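Local structure of HNH endonuclease (Geobacillus virus E2, 5H0O) at residues A[76-81]-A[111-116]; A[88-93]-A[116-121]. The protein probably cuts DNA as an HNH-family endonuclease of a Geobacillus phage. One frame throughout, in Å; residues are numbered along the deposited sequence.

Overall arrangement
Helices 41-55 and 59-71 come first in the modelled chain. The short helix 77-81 follows, with Cys76 as its N-cap and Cys79 inside it. Strand 90-93 is next and pairs antiparallel with strand 110-113, which runs into helix 115-129. Interaction 1 closes a loop from 76-81 to 111-116 and joins the two halves of the four-cysteine metal site. Interaction 2 closes a loop from 88-93 to 116-121 and lays the helix against the first strand. The two loops cross, because their segments alternate along the chain. They share Ala116. Backbone bonds between Leu113 and residues Val89 and Ile90 join them through the sheet.

Interaction 1. Residues A[76-81]-A[111-116]; sequences CQHCLK and QSLCQA. With MN (manganese (II) ion), chain B.
Cys76 lies beside Leu113, their CA atoms 4.2 Å apart. Helix 77-81 then leaves at 84° to strand 111-113. Gln77 N donates to Ser112 O at 2.9 Å. Cys76 SG is anti to its own backbone N (chi1 174°), which points the sulfur at the metal. Cys114 N donates to Cys76 SG over 3.3 Å. Cys79 N also donates to this sulfur, which makes Cys76 the N-cap of helix 77-81. These two N-H groups probably stabilise negative charge on the thiolate. Cys76 SG, Cys79 SG and Cys114 SG each bind manganese at 2.3 Å, and Cys117 completes the site. This is a Cys4 site built from two CxxC pairs, as in those HNH nucleases that carry a structural zinc. The His78 ring lies across the Leu113 side chain. Leu113 CD2 sits over the middle of one face, 3.5 Å from the ring centroid, in a CH-pi contact. His78 NE2 donates to Gln111 OE1 at 2.8 Å, approaching from above the amide plane. The ring and amide planes are 67° apart. Around this contact, Ser112 packs on helix 59-71, His78 touches helix 115-129, and Leu113 pairs with strand 90-93.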
ATOM      1  N   CYS A  76     -13.337   0.656  -3.450  1.00 10.21           N
ATOM      2  CA  CYS A  76     -12.381   1.661  -3.000  1.00  9.93           C
ATOM      3  C   CYS A  76     -12.833   2.219  -1.656  1.00 10.70           C
ATOM      4  O   CYS A  76     -13.952   2.722  -1.527  1.00 11.65           O
ATOM      5  CB  CYS A  76     -12.279   2.793  -4.005  1.00 10.68           C
ATOM      6  SG  CYS A  76     -11.222   4.135  -3.389  1.00 10.94           S
ATOM      7  N   GLN A  77     -11.950   2.155  -0.665  1.00 10.13           N
ATOM      8  CA  GLN A  77     -12.294   2.552   0.687  1.00 11.52           C
ATOM      9  C   GLN A  77     -12.353   4.059   0.865  1.00 12.29           C
ATOM     10  O   GLN A  77     -13.142   4.548   1.675  1.00 13.88           O
ATOM     11  CB  GLN A  77     -11.306   1.929   1.668  1.00 13.70           C
ATOM     12  CG  GLN A  77     -11.383   0.411   1.678  1.00 13.93           C
ATOM     13  CD  GLN A  77     -12.768  -0.084   2.062  1.00 14.81           C
ATOM     14  OE1 GLN A  77     -13.167  -0.003   3.233  1.00 18.57           O
ATOM     15  NE2 GLN A  77     -13.523  -0.567   1.089  1.00 14.84           N
ATOM     16  N   HIS A  78     -11.549   4.806   0.121  1.00 12.04           N
ATOM     17  CA  HIS A  78     -11.621   6.266   0.213  1.00 11.44           C
ATOM     18  C   HIS A  78     -12.903   6.755  -0.436  1.00 12.34           C
ATOM     19  O   HIS A  78     -13.588   7.619   0.121  1.00 14.54           O
ATOM     20  CB  HIS A  78     -10.413   6.924  -0.437  1.00 10.84           C
ATOM     21  CG  HIS A  78      -9.134   6.711   0.304  1.00 12.02           C
ATOM     22  ND1 HIS A  78      -7.960   7.335  -0.064  1.00 13.65           N
ATOM     23  CD2 HIS A  78      -8.834   5.945   1.380  1.00 12.60           C
ATOM     24  CE1 HIS A  78      -6.994   6.964   0.756  1.00 14.05           C
ATOM     25  NE2 HIS A  78      -7.497   6.122   1.642  1.00 12.78           N
ATOM     26  N   CYS A  79     -13.238   6.210  -1.604  1.00 11.61           N
ATOM     27  CA  CYS A  79     -14.516   6.535  -2.233  1.00 12.41           C
ATOM     28  C   CYS A  79     -15.687   6.235  -1.296  1.00 13.98           C
ATOM     29  O   CYS A  79     -16.595   7.055  -1.152  1.00 15.16           O
ATOM     30  CB  CYS A  79     -14.671   5.775  -3.551  1.00 11.73           C
ATOM     31  SG  CYS A  79     -13.788   6.551  -4.959  1.00 13.74           S
ATOM     32  N   LEU A  80     -15.654   5.085  -0.633  1.00 13.78           N
ATOM     33  CA  LEU A  80     -16.761   4.709   0.248  1.00 16.65           C
ATOM     34  C   LEU A  80     -16.951   5.748   1.353  1.00 18.16           C
ATOM     35  O   LEU A  80     -18.088   6.126   1.671  1.00 20.39           O
ATOM     36  CB  LEU A  80     -16.515   3.314   0.822  1.00 18.66           C
ATOM     37  CG  LEU A  80     -17.686   2.528   1.397  1.00 22.71           C
ATOM     38  CD1 LEU A  80     -18.810   2.388   0.392  1.00 23.44           C
ATOM     39  CD2 LEU A  80     -17.179   1.156   1.828  1.00 23.76           C
ATOM     40  N   LYS A  81     -15.851   6.235   1.919  1.00 19.82           N
ATOM     41  CA  LYS A  81     -15.902   7.285   2.946  1.00 21.70           C
ATOM     42  C   LYS A  81     -16.495   8.576   2.401  1.00 21.99           C
ATOM     43  O   LYS A  81     -17.101   9.348   3.150  1.00 25.32           O
ATOM     44  CB  LYS A  81     -14.508   7.556   3.517  1.00 25.09           C
ATOM     45  CG  LYS A  81     -13.928   6.398   4.290  1.00 27.94           C
ATOM     46  CD  LYS A  81     -12.669   6.804   5.039  1.00 30.64           C
ATOM     47  CE  LYS A  81     -12.164   5.656   5.902  1.00 32.87           C
ATOM     48  NZ  LYS A  81     -11.053   6.073   6.804  1.00 33.83           N
ATOM     49  N   GLN A 111      -5.343  -0.601   2.392  1.00 10.38           N
ATOM     50  CA  GLN A 111      -6.636  -0.172   1.879  1.00 10.49           C
ATOM     51  C   GLN A 111      -6.755  -0.513   0.399  1.00 10.69           C
ATOM     52  O   GLN A 111      -5.830  -0.269  -0.380  1.00 11.66           O
ATOM     53  CB  GLN A 111      -6.862   1.337   2.047  1.00 12.59           C
ATOM     54  CG  GLN A 111      -6.977   1.814   3.491  1.00 13.71           C
ATOM     55  CD  GLN A 111      -7.073   3.337   3.581  1.00 14.35           C
ATOM     56  OE1 GLN A 111      -6.210   4.059   3.069  1.00 15.32           O
ATOM     57  NE2 GLN A 111      -8.109   3.827   4.231  1.00 14.77           N
ATOM     58  N   SER A 112      -7.918  -1.028   0.016  1.00 10.51           N
ATOM     59  CA  SER A 112      -8.270  -1.174  -1.390  1.00  9.89           C
ATOM     60  C   SER A 112      -8.633   0.201  -1.946  1.00  9.94           C
ATOM     61  O   SER A 112      -9.485   0.902  -1.385  1.00 10.66           O
ATOM     62  CB  SER A 112      -9.458  -2.129  -1.539  1.00 10.01           C
ATOM     63  OG  SER A 112      -9.184  -3.387  -0.954  1.00 11.44           O
ATOM     64  N   LEU A 113      -8.011   0.578  -3.063  1.00  9.50           N
ATOM     65  CA  LEU A 113      -8.221   1.891  -3.659  1.00  9.76           C
ATOM     66  C   LEU A 113      -8.473   1.795  -5.158  1.00 10.35           C
ATOM     67  O   LEU A 113      -7.940   0.911  -5.840  1.00 11.03           O
ATOM     68  CB  LEU A 113      -7.031   2.828  -3.432  1.00 10.99           C
ATOM     69  CG  LEU A 113      -6.608   3.115  -1.996  1.00 11.08           C
ATOM     70  CD1 LEU A 113      -5.364   3.985  -2.021  1.00 12.32           C
ATOM     71  CD2 LEU A 113      -7.723   3.784  -1.220  1.00 11.39           C
ATOM     72  N   CYS A 114      -9.257   2.740  -5.669  1.00 11.62           N
ATOM     73  CA  CYS A 114      -9.333   2.985  -7.101  1.00 11.51           C
ATOM     74  C   CYS A 114      -8.102   3.768  -7.560  1.00 10.84           C
ATOM     75  O   CYS A 114      -7.327   4.264  -6.747  1.00 11.84           O
ATOM     76  CB  CYS A 114     -10.612   3.753  -7.448  1.00 12.20           C
ATOM     77  SG  CYS A 114     -10.619   5.504  -6.946  1.00 12.69           S
ATOM     78  N   GLN A 115      -7.933   3.903  -8.875  1.00 11.37           N
ATOM     79  CA  GLN A 115      -6.760   4.610  -9.387  1.00 12.19           C
ATOM     80  C   GLN A 115      -6.741   6.070  -8.954  1.00 12.21           C
ATOM     81  O   GLN A 115      -5.696   6.584  -8.579  1.00 12.67           O
ATOM     82  CB  GLN A 115      -6.697   4.550 -10.906  1.00 12.30           C
ATOM     83  CG  GLN A 115      -5.515   5.355 -11.435  1.00 13.68           C
ATOM     84  CD  GLN A 115      -5.427   5.375 -12.929  1.00 14.37           C
ATOM     85  OE1 GLN A 115      -5.873   4.452 -13.585  1.00 15.49           O
ATOM     86  NE2 GLN A 115      -4.833   6.427 -13.478  1.00 15.71           N
ATOM     87  N   ALA A 116      -7.882   6.751  -9.028  1.00 12.86           N
ATOM     88  CA  ALA A 116      -7.906   8.154  -8.675  1.00 12.98           C
ATOM     89  C   ALA A 116      -7.463   8.347  -7.225  1.00 12.83           C
ATOM     90  O   ALA A 116      -6.674   9.248  -6.927  1.00 13.78           O
ATOM     91  CB  ALA A 116      -9.282   8.773  -8.913  1.00 13.62           C
TER
HETATM   92 MN    MN B 201     -11.561   5.904  -4.860  1.00  9.78          MN

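Interaction 2. Residues A[88-93]-A[116-121]; sequences AVIVDH and ACHNRK. With MN (manganese (II) ion), chain B.
Ile90 and Asp92 of strand 90-93 face His118 and Lys121 of helix 115-129. This strand-to-helix packing belongs to the beta-beta-alpha metal fold of HNH nucleases. Asp92, His93 and His118 probably fit the HNH motif, whose counterparts in relatives form the catalytic centre. The manganese on Cys117 sits apart, in the Cys4 site. Helix and strand axes lie 23° and 9.8 Å apart. A classic beta bulge, Val89 and Ile90 opposite Leu113, lies where the strand begins. Packing is looser at the partly exposed Ile90 end. Ile90 CD1 lies over one face of the His118 ring, toward its rim, 4.0 Å from the centroid in a CH-pi contact. The Asp92 carboxylate stands perpendicular to the same ring at its edge, OD2 3.8 Å from His118 CD2. The buried Lys121 end is tighter and polar. The Lys121 chain is extended to CE, then turns at chi4 (-65°) to bring NZ to the strand end. NZ has a salt bridge to Asp125 and a hydrogen bond to Ile94 O. Lys121 NZ meets Asp92 OD2 in a 3.2 Å salt bridge, from above the carboxylate plane. The shorter bond runs from Lys121 NZ to His93 O, at 2.7 Å.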
ATOM      1  N   ALA A  88     -12.167  -1.052  -6.691  1.00 12.03           N
ATOM      2  CA  ALA A  88     -10.767  -0.944  -6.346  1.00 11.38           C
ATOM      3  C   ALA A  88      -9.914  -1.692  -7.360  1.00 13.33           C
ATOM      4  O   ALA A  88     -10.304  -2.761  -7.843  1.00 16.98           O
ATOM      5  CB  ALA A  88     -10.532  -1.501  -4.952  1.00 11.79           C
ATOM      6  N   VAL A  89      -8.738  -1.134  -7.653  1.00 12.81           N
ATOM      7  CA  VAL A  89      -7.787  -1.723  -8.597  1.00 13.13           C
ATOM      8  C   VAL A  89      -6.435  -2.030  -7.965  1.00 13.04           C
ATOM      9  O   VAL A  89      -5.583  -2.628  -8.623  1.00 12.97           O
ATOM     10  CB  VAL A  89      -7.579  -0.836  -9.841  1.00 15.00           C
ATOM     11  CG1 VAL A  89      -8.894  -0.677 -10.609  1.00 16.66           C
ATOM     12  CG2 VAL A  89      -6.975   0.505  -9.474  1.00 15.79           C
ATOM     13  N   ILE A  90      -6.209  -1.638  -6.715  1.00 11.73           N
ATOM     14  CA  ILE A  90      -4.901  -1.795  -6.096  1.00 11.52           C
ATOM     15  C   ILE A  90      -5.093  -1.816  -4.590  1.00  9.97           C
ATOM     16  O   ILE A  90      -6.082  -1.272  -4.086  1.00 11.24           O
ATOM     17  CB  ILE A  90      -3.934  -0.672  -6.559  1.00 12.39           C
ATOM     18  CG1 ILE A  90      -2.486  -1.008  -6.200  1.00 13.32           C
ATOM     19  CG2 ILE A  90      -4.364   0.686  -6.014  1.00 14.27           C
ATOM     20  CD1 ILE A  90      -1.455  -0.139  -6.906  1.00 14.94           C
ATOM     21  N   VAL A  91      -4.166  -2.459  -3.880  1.00  9.86           N
ATOM     22  CA  VAL A  91      -4.135  -2.424  -2.417  1.00  9.44           C
ATOM     23  C   VAL A  91      -2.897  -1.639  -2.024  1.00 11.04           C
ATOM     24  O   VAL A  91      -1.782  -1.999  -2.420  1.00 12.10           O
ATOM     25  CB  VAL A  91      -4.113  -3.825  -1.796  1.00 10.02           C
ATOM     26  CG1 VAL A  91      -3.976  -3.724  -0.272  1.00 12.32           C
ATOM     27  CG2 VAL A  91      -5.379  -4.579  -2.145  1.00 12.10           C
ATOM     28  N   ASP A  92      -3.085  -0.564  -1.257  1.00 11.24           N
ATOM     29  CA  ASP A  92      -1.993   0.337  -0.904  1.00 12.47           C
ATOM     30  C   ASP A  92      -1.734   0.315   0.601  1.00 11.61           C
ATOM     31  O   ASP A  92      -2.671   0.190   1.408  1.00 12.17           O
ATOM     32  CB  ASP A  92      -2.316   1.770  -1.335  1.00 13.72           C
ATOM     33  CG  ASP A  92      -1.106   2.689  -1.317  1.00 21.62           C
ATOM     34  OD1 ASP A  92       0.048   2.194  -1.395  1.00 24.46           O
ATOM     35  OD2 ASP A  92      -1.309   3.921  -1.234  1.00 25.03           O
ATOM     36  N   HIS A  93      -0.466   0.444   0.968  1.00 11.70           N
ATOM     37  CA  HIS A  93      -0.060   0.619   2.359  1.00 10.93           C
ATOM     38  C   HIS A  93      -0.385   2.038   2.824  1.00 12.07           C
ATOM     39  O   HIS A  93      -0.048   3.011   2.151  1.00 14.76           O
ATOM     40  CB  HIS A  93       1.433   0.356   2.504  1.00 10.43           C
ATOM     41  CG  HIS A  93       1.800  -1.081   2.354  1.00 10.34           C
ATOM     42  ND1 HIS A  93       1.886  -1.706   1.128  1.00 12.82           N
ATOM     43  CD2 HIS A  93       2.066  -2.027   3.282  1.00 11.31           C
ATOM     44  CE1 HIS A  93       2.195  -2.978   1.310  1.00 11.66           C
ATOM     45  NE2 HIS A  93       2.298  -3.201   2.611  1.00 10.63           N
ATOM     46  N   ALA A 116      -7.882   6.751  -9.028  1.00 12.86           N
ATOM     47  CA  ALA A 116      -7.906   8.154  -8.675  1.00 12.98           C
ATOM     48  C   ALA A 116      -7.463   8.347  -7.225  1.00 12.83           C
ATOM     49  O   ALA A 116      -6.674   9.248  -6.927  1.00 13.78           O
ATOM     50  CB  ALA A 116      -9.282   8.773  -8.913  1.00 13.62           C
ATOM     51  N   CYS A 117      -7.943   7.490  -6.326  1.00 11.58           N
ATOM     52  CA  CYS A 117      -7.565   7.620  -4.923  1.00 11.36           C
ATOM     53  C   CYS A 117      -6.128   7.189  -4.675  1.00 11.75           C
ATOM     54  O   CYS A 117      -5.453   7.772  -3.815  1.00 12.47           O
ATOM     55  CB  CYS A 117      -8.538   6.839  -4.042  1.00 11.61           C
ATOM     56  SG  CYS A 117     -10.187   7.592  -4.040  1.00 12.98           S
ATOM     57  N   HIS A 118      -5.638   6.186  -5.399  1.00 11.79           N
ATOM     58  CA  HIS A 118      -4.233   5.824  -5.317  1.00 12.54           C
ATOM     59  C   HIS A 118      -3.335   6.973  -5.780  1.00 12.55           C
ATOM     60  O   HIS A 118      -2.364   7.315  -5.104  1.00 12.23           O
ATOM     61  CB  HIS A 118      -3.960   4.562  -6.133  1.00 14.54           C
ATOM     62  CG  HIS A 118      -2.543   4.092  -6.050  1.00 19.51           C
ATOM     63  ND1 HIS A 118      -1.766   3.883  -7.163  1.00 24.84           N
ATOM     64  CD2 HIS A 118      -1.774   3.775  -4.985  1.00 22.02           C
ATOM     65  CE1 HIS A 118      -0.569   3.467  -6.788  1.00 25.03           C
ATOM     66  NE2 HIS A 118      -0.546   3.398  -5.471  1.00 24.22           N
ATOM     67  N   ASN A 119      -3.686   7.597  -6.905  1.00 12.92           N
ATOM     68  CA  ASN A 119      -2.889   8.717  -7.412  1.00 13.34           C
ATOM     69  C   ASN A 119      -2.927   9.889  -6.433  1.00 13.49           C
ATOM     70  O   ASN A 119      -1.898  10.525  -6.176  1.00 14.44           O
ATOM     71  CB  ASN A 119      -3.414   9.173  -8.782  1.00 14.83           C
ATOM     72  CG  ASN A 119      -3.201   8.154  -9.907  1.00 16.72           C
ATOM     73  OD1 ASN A 119      -3.782   8.317 -10.985  1.00 19.16           O
ATOM     74  ND2 ASN A 119      -2.390   7.127  -9.686  1.00 15.68           N
ATOM     75  N   ARG A 120      -4.101  10.181  -5.876  1.00 11.73           N
ATOM     76  CA  ARG A 120      -4.219  11.238  -4.879  1.00 12.90           C
ATOM     77  C   ARG A 120      -3.345  10.938  -3.664  1.00 12.83           C
ATOM     78  O   ARG A 120      -2.611  11.803  -3.177  1.00 14.15           O
ATOM     79  CB  ARG A 120      -5.678  11.424  -4.463  1.00 14.26           C
ATOM     80  CG  ARG A 120      -5.876  12.354  -3.280  1.00 16.44           C
ATOM     81  CD  ARG A 120      -7.339  12.681  -3.019  1.00 16.60           C
ATOM     82  NE  ARG A 120      -8.143  11.505  -2.704  1.00 15.18           N
ATOM     83  CZ  ARG A 120      -9.428  11.549  -2.369  1.00 15.38           C
ATOM     84  NH1 ARG A 120     -10.055  12.724  -2.290  1.00 18.26           N
ATOM     85  NH2 ARG A 120     -10.098  10.428  -2.118  1.00 14.88           N
ATOM     86  N   LYS A 121      -3.414   9.705  -3.163  1.00 11.98           N
ATOM     87  CA  LYS A 121      -2.601   9.345  -2.013  1.00 12.09           C
ATOM     88  C   LYS A 121      -1.103   9.437  -2.316  1.00 13.13           C
ATOM     89  O   LYS A 121      -0.316   9.855  -1.471  1.00 12.69           O
ATOM     90  CB  LYS A 121      -2.973   7.940  -1.514  1.00 12.97           C
ATOM     91  CG  LYS A 121      -2.229   7.574  -0.230  1.00 14.30           C
ATOM     92  CD  LYS A 121      -2.821   6.348   0.443  1.00 16.15           C
ATOM     93  CE  LYS A 121      -2.010   5.986   1.687  1.00 17.55           C
ATOM     94  NZ  LYS A 121      -0.613   5.569   1.367  1.00 18.90           N
TER
HETATM   95 MN    MN B 201     -11.561   5.904  -4.860  1.00  9.78          MN